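Local coordinates for protein porin (Acinetobacter baumannii AB307-0294, PDB 5DL7) that probably forms a water-filled beta-barrel channel of the OprD family in the outer membrane, through which small molecules pass, and carries bound calcium ions, at residues 35-40 / 405-410; 31-36 / 45-50. All coordinates share one frame; numbering follows the deposited sequence.

Contact 1 (35-40 / 405-410). With CA (calcium ion), chain D.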
loop_
_atom_site.group_PDB
_atom_site.type_symbol
_atom_site.label_atom_id
_atom_site.label_comp_id
_atom_site.label_asym_id
_atom_site.label_seq_id
_atom_site.Cartn_x
_atom_site.Cartn_y
_atom_site.Cartn_z
ATOM N N ASP A 35 -17.031 -9.334 -4.423
ATOM C CA ASP A 35 -18.213 -10.233 -4.469
ATOM C C ASP A 35 -17.700 -11.597 -4.463
ATOM O O ASP A 35 -17.228 -12.203 -5.460
ATOM C CB ASP A 35 -18.998 -9.932 -5.690
ATOM C CG ASP A 35 -20.301 -10.731 -5.710
ATOM O OD1 ASP A 35 -20.383 -11.770 -5.038
ATOM O OD2 ASP A 35 -21.131 -10.196 -6.495
ATOM N N TYR A 36 -17.835 -12.225 -3.286
ATOM C CA TYR A 36 -17.378 -13.602 -3.060
ATOM C C TYR A 36 -18.076 -14.568 -3.938
ATOM O O TYR A 36 -19.325 -14.520 -4.072
ATOM C CB TYR A 36 -17.598 -14.005 -1.611
ATOM C CG TYR A 36 -17.063 -13.096 -0.636
ATOM C CD1 TYR A 36 -15.715 -12.761 -0.575
ATOM C CD2 TYR A 36 -17.934 -12.480 0.351
ATOM C CE1 TYR A 36 -15.164 -11.927 0.419
ATOM C CE2 TYR A 36 -17.443 -11.649 1.302
ATOM C CZ TYR A 36 -16.020 -11.331 1.335
ATOM O OH TYR A 36 -15.622 -10.517 2.331
ATOM N N LYS A 37 -17.350 -15.507 -4.549
ATOM C CA LYS A 37 -17.954 -16.546 -5.394
ATOM C C LYS A 37 -18.823 -17.547 -4.622
ATOM O O LYS A 37 -19.863 -17.948 -5.185
ATOM C CB LYS A 37 -16.952 -17.244 -6.278
ATOM C CG LYS A 37 -16.388 -16.151 -7.209
ATOM C CD LYS A 37 -15.937 -16.485 -8.649
ATOM C CE LYS A 37 -14.498 -16.960 -8.769
ATOM N NZ LYS A 37 -14.576 -17.969 -9.941
ATOM N N LYS A 38 -18.423 -17.933 -3.418
ATOM C CA LYS A 38 -19.062 -18.991 -2.654
ATOM C C LYS A 38 -19.749 -18.465 -1.412
ATOM O O LYS A 38 -19.983 -19.252 -0.514
ATOM C CB LYS A 38 -18.022 -20.010 -2.290
ATOM C CG LYS A 38 -17.518 -20.760 -3.570
ATOM C CD LYS A 38 -16.602 -21.917 -3.192
ATOM C CE LYS A 38 -15.208 -21.462 -2.593
ATOM N NZ LYS A 38 -14.560 -22.360 -1.493
ATOM N N ASP A 39 -19.990 -17.143 -1.273
ATOM C CA ASP A 39 -20.833 -16.542 -0.179
ATOM C C ASP A 39 -20.576 -17.189 1.174
ATOM O O ASP A 39 -21.475 -17.842 1.723
ATOM C CB ASP A 39 -22.332 -16.580 -0.540
ATOM C CG ASP A 39 -22.611 -15.782 -1.807
ATOM O OD1 ASP A 39 -21.668 -14.988 -2.253
ATOM O OD2 ASP A 39 -23.785 -15.887 -2.285
ATOM N N PRO A 40 -19.378 -16.940 1.749
ATOM C CA PRO A 40 -19.001 -17.650 2.944
ATOM C C PRO A 40 -19.902 -16.994 3.983
ATOM O O PRO A 40 -19.802 -15.795 4.298
ATOM C CB PRO A 40 -17.502 -17.312 3.127
ATOM C CG PRO A 40 -17.322 -15.965 2.395
ATOM C CD PRO A 40 -18.304 -16.016 1.274
ATOM N N SER A 405 -12.201 -16.651 -3.043
ATOM C CA SER A 405 -12.518 -16.477 -4.506
ATOM C C SER A 405 -13.545 -15.369 -4.596
ATOM O O SER A 405 -14.561 -15.403 -3.837
ATOM C CB SER A 405 -13.031 -17.816 -5.142
ATOM O OG SER A 405 -12.027 -18.802 -5.007
ATOM N N ALA A 406 -13.340 -14.425 -5.521
ATOM C CA ALA A 406 -14.176 -13.259 -5.599
ATOM C C ALA A 406 -14.032 -12.622 -6.947
ATOM O O ALA A 406 -12.972 -12.701 -7.606
ATOM C CB ALA A 406 -13.837 -12.282 -4.481
ATOM N N ASN A 407 -15.015 -11.864 -7.326
ATOM C CA ASN A 407 -14.898 -10.911 -8.410
ATOM C C ASN A 407 -15.007 -9.508 -7.762
ATOM O O ASN A 407 -16.018 -9.146 -7.106
ATOM C CB ASN A 407 -16.048 -11.070 -9.375
ATOM C CG ASN A 407 -15.972 -12.365 -10.155
ATOM O OD1 ASN A 407 -14.958 -12.829 -10.525
ATOM N ND2 ASN A 407 -17.065 -12.888 -10.438
ATOM N N GLU A 408 -13.875 -8.778 -7.858
ATOM C CA GLU A 408 -13.688 -7.556 -7.061
ATOM C C GLU A 408 -13.703 -6.370 -8.048
ATOM O O GLU A 408 -13.031 -6.454 -9.127
ATOM C CB GLU A 408 -12.409 -7.621 -6.283
ATOM C CG GLU A 408 -12.070 -6.383 -5.505
ATOM C CD GLU A 408 -10.884 -6.502 -4.516
ATOM O OE1 GLU A 408 -10.591 -7.640 -4.116
ATOM O OE2 GLU A 408 -10.369 -5.424 -4.150
ATOM N N THR A 409 -14.433 -5.306 -7.729
ATOM C CA THR A 409 -14.487 -4.121 -8.531
ATOM C C THR A 409 -14.143 -2.920 -7.566
ATOM O O THR A 409 -14.546 -2.917 -6.418
ATOM C CB THR A 409 -15.962 -3.881 -8.971
ATOM O OG1 THR A 409 -16.325 -4.948 -9.838
ATOM C CG2 THR A 409 -16.026 -2.598 -9.665
ATOM N N ARG A 410 -13.282 -2.025 -7.987
ATOM C CA ARG A 410 -13.060 -0.766 -7.264
ATOM C C ARG A 410 -13.249 0.345 -8.312
ATOM O O ARG A 410 -12.694 0.323 -9.378
ATOM C CB ARG A 410 -11.614 -0.618 -6.700
ATOM C CG ARG A 410 -11.256 -1.694 -5.710
ATOM C CD ARG A 410 -9.783 -1.555 -5.166
ATOM N NE ARG A 410 -9.478 -2.760 -4.392
ATOM C CZ ARG A 410 -8.332 -2.933 -3.752
ATOM N NH1 ARG A 410 -7.439 -1.985 -3.737
ATOM N NH2 ARG A 410 -8.053 -4.092 -3.278
HETATM CA CA CA D . -21.386 -13.338 -3.843
HETATM O O HOH W 1 -15.813 -17.266 -2.338
HETATM O O HOH W 2 -21.564 -14.083 -5.990
#

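Contact 2 (31-36 / 45-50). With CA (calcium ion), chain D; C8E ((hydroxyethyloxy)tri(ethyloxy)octane), chain K.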
loop_
_atom_site.group_PDB
_atom_site.type_symbol
_atom_site.label_atom_id
_atom_site.label_comp_id
_atom_site.label_asym_id
_atom_site.label_seq_id
_atom_site.Cartn_x
_atom_site.Cartn_y
_atom_site.Cartn_z
ATOM N N TYR A 31 -16.117 3.394 -4.653
ATOM C CA TYR A 31 -16.999 2.229 -4.510
ATOM C C TYR A 31 -16.146 0.966 -4.514
ATOM O O TYR A 31 -15.228 0.862 -5.375
ATOM C CB TYR A 31 -17.900 2.159 -5.764
ATOM C CG TYR A 31 -18.796 0.948 -5.801
ATOM C CD1 TYR A 31 -19.759 0.751 -4.790
ATOM C CD2 TYR A 31 -18.614 -0.074 -6.729
ATOM C CE1 TYR A 31 -20.594 -0.366 -4.803
ATOM C CE2 TYR A 31 -19.428 -1.220 -6.722
ATOM C CZ TYR A 31 -20.431 -1.322 -5.756
ATOM O OH TYR A 31 -21.231 -2.426 -5.741
ATOM N N PHE A 32 -16.405 0.081 -3.576
ATOM C CA PHE A 32 -15.588 -1.142 -3.387
ATOM C C PHE A 32 -16.567 -2.299 -3.298
ATOM O O PHE A 32 -17.508 -2.237 -2.544
ATOM C CB PHE A 32 -14.821 -1.050 -2.067
ATOM C CG PHE A 32 -13.957 -2.260 -1.737
ATOM C CD1 PHE A 32 -14.533 -3.427 -1.219
ATOM C CD2 PHE A 32 -12.569 -2.220 -1.919
ATOM C CE1 PHE A 32 -13.775 -4.533 -0.927
ATOM C CE2 PHE A 32 -11.779 -3.340 -1.606
ATOM C CZ PHE A 32 -12.398 -4.498 -1.141
ATOM N N ASP A 33 -16.361 -3.275 -4.166
ATOM C CA ASP A 33 -17.255 -4.488 -4.115
ATOM C C ASP A 33 -16.357 -5.683 -4.302
ATOM O O ASP A 33 -15.987 -5.980 -5.459
ATOM C CB ASP A 33 -18.194 -4.391 -5.288
ATOM C CG ASP A 33 -19.132 -5.703 -5.438
ATOM O OD1 ASP A 33 -19.489 -6.233 -4.340
ATOM O OD2 ASP A 33 -19.438 -6.124 -6.642
ATOM N N ARG A 34 -16.162 -6.499 -3.281
ATOM C CA ARG A 34 -15.441 -7.758 -3.438
ATOM C C ARG A 34 -16.598 -8.853 -3.294
ATOM O O ARG A 34 -17.055 -9.177 -2.236
ATOM C CB ARG A 34 -14.402 -7.897 -2.383
ATOM C CG ARG A 34 -13.654 -9.228 -2.365
ATOM C CD ARG A 34 -12.619 -9.374 -1.329
ATOM N NE ARG A 34 -11.469 -8.472 -1.654
ATOM C CZ ARG A 34 -10.600 -7.987 -0.807
ATOM N NH1 ARG A 34 -10.538 -8.377 0.443
ATOM N NH2 ARG A 34 -9.525 -7.294 -1.242
ATOM N N ASP A 35 -17.031 -9.334 -4.423
ATOM C CA ASP A 35 -18.213 -10.233 -4.469
ATOM C C ASP A 35 -17.700 -11.597 -4.463
ATOM O O ASP A 35 -17.228 -12.203 -5.460
ATOM C CB ASP A 35 -18.998 -9.932 -5.690
ATOM C CG ASP A 35 -20.301 -10.731 -5.710
ATOM O OD1 ASP A 35 -20.383 -11.770 -5.038
ATOM O OD2 ASP A 35 -21.131 -10.196 -6.495
ATOM N N TYR A 36 -17.835 -12.225 -3.286
ATOM C CA TYR A 36 -17.378 -13.602 -3.060
ATOM C C TYR A 36 -18.076 -14.568 -3.938
ATOM O O TYR A 36 -19.325 -14.520 -4.072
ATOM C CB TYR A 36 -17.598 -14.005 -1.611
ATOM C CG TYR A 36 -17.063 -13.096 -0.636
ATOM C CD1 TYR A 36 -15.715 -12.761 -0.575
ATOM C CD2 TYR A 36 -17.934 -12.480 0.351
ATOM C CE1 TYR A 36 -15.164 -11.927 0.419
ATOM C CE2 TYR A 36 -17.443 -11.649 1.302
ATOM C CZ TYR A 36 -16.020 -11.331 1.335
ATOM O OH TYR A 36 -15.622 -10.517 2.331
ATOM N N ALA A 45 -20.795 -10.513 -0.159
ATOM C CA ALA A 45 -19.771 -9.601 -0.708
ATOM C C ALA A 45 -19.296 -8.702 0.422
ATOM O O ALA A 45 -19.993 -8.608 1.465
ATOM C CB ALA A 45 -20.352 -8.745 -1.840
ATOM N N ALA A 46 -18.058 -8.189 0.290
ATOM C CA ALA A 46 -17.559 -7.046 1.092
ATOM C C ALA A 46 -17.833 -5.826 0.236
ATOM O O ALA A 46 -17.385 -5.794 -0.956
ATOM C CB ALA A 46 -16.088 -7.136 1.385
ATOM N N ARG A 47 -18.525 -4.804 0.762
ATOM C CA ARG A 47 -18.977 -3.739 -0.151
ATOM C C ARG A 47 -19.193 -2.471 0.639
ATOM O O ARG A 47 -19.660 -2.546 1.765
ATOM C CB ARG A 47 -20.325 -4.068 -0.786
ATOM C CG ARG A 47 -20.857 -3.210 -1.909
ATOM C CD ARG A 47 -22.177 -3.760 -2.514
ATOM N NE ARG A 47 -21.877 -4.973 -3.194
ATOM C CZ ARG A 47 -22.775 -5.816 -3.807
ATOM N NH1 ARG A 47 -24.045 -5.595 -3.672
ATOM N NH2 ARG A 47 -22.381 -6.910 -4.392
ATOM N N ASP A 48 -18.851 -1.344 0.014
ATOM C CA ASP A 48 -19.225 -0.027 0.598
ATOM C C ASP A 48 -19.092 1.007 -0.534
ATOM O O ASP A 48 -18.469 0.807 -1.563
ATOM C CB ASP A 48 -18.312 0.420 1.760
ATOM C CG ASP A 48 -18.624 -0.131 3.088
ATOM O OD1 ASP A 48 -19.727 0.054 3.647
ATOM O OD2 ASP A 48 -17.676 -0.865 3.709
ATOM N N TRP A 49 -19.775 2.141 -0.305
ATOM C CA TRP A 49 -19.695 3.232 -1.222
ATOM C C TRP A 49 -19.554 4.493 -0.326
ATOM O O TRP A 49 -20.393 4.771 0.555
ATOM C CB TRP A 49 -20.891 3.355 -2.064
ATOM C CG TRP A 49 -20.799 4.384 -3.150
ATOM C CD1 TRP A 49 -19.657 4.980 -3.685
ATOM C CD2 TRP A 49 -21.908 5.030 -3.787
ATOM N NE1 TRP A 49 -19.996 5.886 -4.632
ATOM C CE2 TRP A 49 -21.363 5.997 -4.668
ATOM C CE3 TRP A 49 -23.310 4.943 -3.634
ATOM C CZ2 TRP A 49 -22.166 6.795 -5.501
ATOM C CZ3 TRP A 49 -24.109 5.791 -4.338
ATOM C CH2 TRP A 49 -23.550 6.732 -5.267
ATOM N N ALA A 50 -18.412 5.179 -0.495
ATOM C CA ALA A 50 -18.079 6.284 0.384
ATOM C C ALA A 50 -17.473 7.454 -0.314
ATOM O O ALA A 50 -16.963 7.387 -1.418
ATOM C CB ALA A 50 -17.052 5.844 1.476
HETATM CA CA CA D . -21.386 -13.338 -3.843
HETATM O O12 C8E K . -24.471 0.737 -4.598
HETATM C C13 C8E K . -24.310 1.950 -5.294
HETATM C C14 C8E K . -22.966 1.968 -6.004
HETATM O O15 C8E K . -22.863 3.067 -6.915
HETATM C C16 C8E K . -21.727 3.018 -7.813
HETATM C C17 C8E K . -21.245 4.444 -7.852
HETATM O O18 C8E K . -20.178 4.701 -8.762
HETATM C C19 C8E K . -19.248 5.651 -8.212
HETATM C C20 C8E K . -17.909 5.716 -8.940
HETATM O O21 C8E K . -16.797 5.975 -7.993
HETATM O O HOH W 2 -21.564 -14.083 -5.990
#

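Contact 1 (35-40 / 405-410)
D35 and N407 form an antiparallel hydrogen-bonded pair where the end of strand 22-36 meets the start of strand 406-418, with D35 N to N407 O and N407 N to D35 O both 2.9 Å, and Y36 follows opposite A406 as a non-hydrogen-bonded pair. A third bond, K37 N to S405 O at 2.9 Å and 168°, carries the pairing one residue into the loop. Water 1 donates to the same oxygen and accepts from K38 N, so the turn is tied to the strand end twice. K37 packs on S405 and slants across N407: its CD passes N407 ND2 at 4.2 Å, and beyond it CE rests 4.0 Å from S405 CB. The polar ends of S405 and N407 are engaged by strand 384-395, through N395 and H392. On the face of Y36 and A406, A406 CB packs against Y36 CA (4.0 Å), while P40 CG sits over one face of the Y36 ring, toward its rim. D35 has its CG anti to the backbone N (chi1 -174°), which swings the carboxylate off the strand and puts OD1 2.2 Å from the calcium ion. Y36 O, D39 OD1 and water 2 also bind the metal, and T44 completes the site with two oxygens. Two carboxylates on one cation offset much of its charge, probably, and the ion draws the D35-D39 turn together just where pairing with the last barrel strand ends.

Contact 2 (31-36 / 45-50)
R47 lies beside D33, both side chains pointing the same way, and its NE and NH2 both close on the single oxygen D33 OD1, at 2.9 and 3.0 Å. The bend at chi3 (-68°) turns the guanidinium back toward D33; OD1 lies at the guanidinium edge, in its plane, yet both nitrogens meet it from above the carboxylate plane, from the same face. The two flat groups are thus turned 75° apart. Beneath this salt bridge the strands of the hairpin 22-36/46-58 run antiparallel, F32 bonding with D48 and R34 with A46 in hydrogen-bonded pairs. On the face of Y31, D33, R47 and W49, the Y31 hydroxyl leans against R47 CD (3.6 Å). The Y31 ring turns its edge to the face of the W49 five-membered ring, planes at 84°, in an offset edge-to-face pair, and W49 CD1 fits against Y31 CB. A C8E detergent chain fills the angle between them: its C16 lies over one Y31 face, its O15 over one face of W49, and its C17 comes 3.5 Å from W49 CZ2. On the face of F32, R34, A46 and D48, the A46 methyl is a shallow bump between the F32 and Y36 rings, touching F32 CE1 at 4.2 Å and Y36 OH at 3.5 Å, while the carbonyl O of R34 sits over the centre of one Y36 face. D48 forms a salt bridge with R102 and a hydrogen bond with S91. The charged D33-R47 pair near the calcium end gives way to Y31 and W49, an aromatic, detergent-bound patch consistent with the outer, membrane-facing surface of the barrel.

In the fold
Contacts 1 and 2 lie on the two edges of strand 22-36, their centres about 9 Å apart; contact 1 joins it to the last strand, 406-418, and so closes the barrel, and contact 2 to the next strand of the hairpin. They share D35 and Y36, calcium ligands, and the site draws its remaining protein ligands, D39 and T44, from the loop between the hairpin strands. The two also meet directly, through the salt bridge of R34 NE with E408 OE1 (2.7 Å) and the probable bond of T409 N to D33 O (2.8 Å). R410 and E408 pack against the F32 ring at CE2.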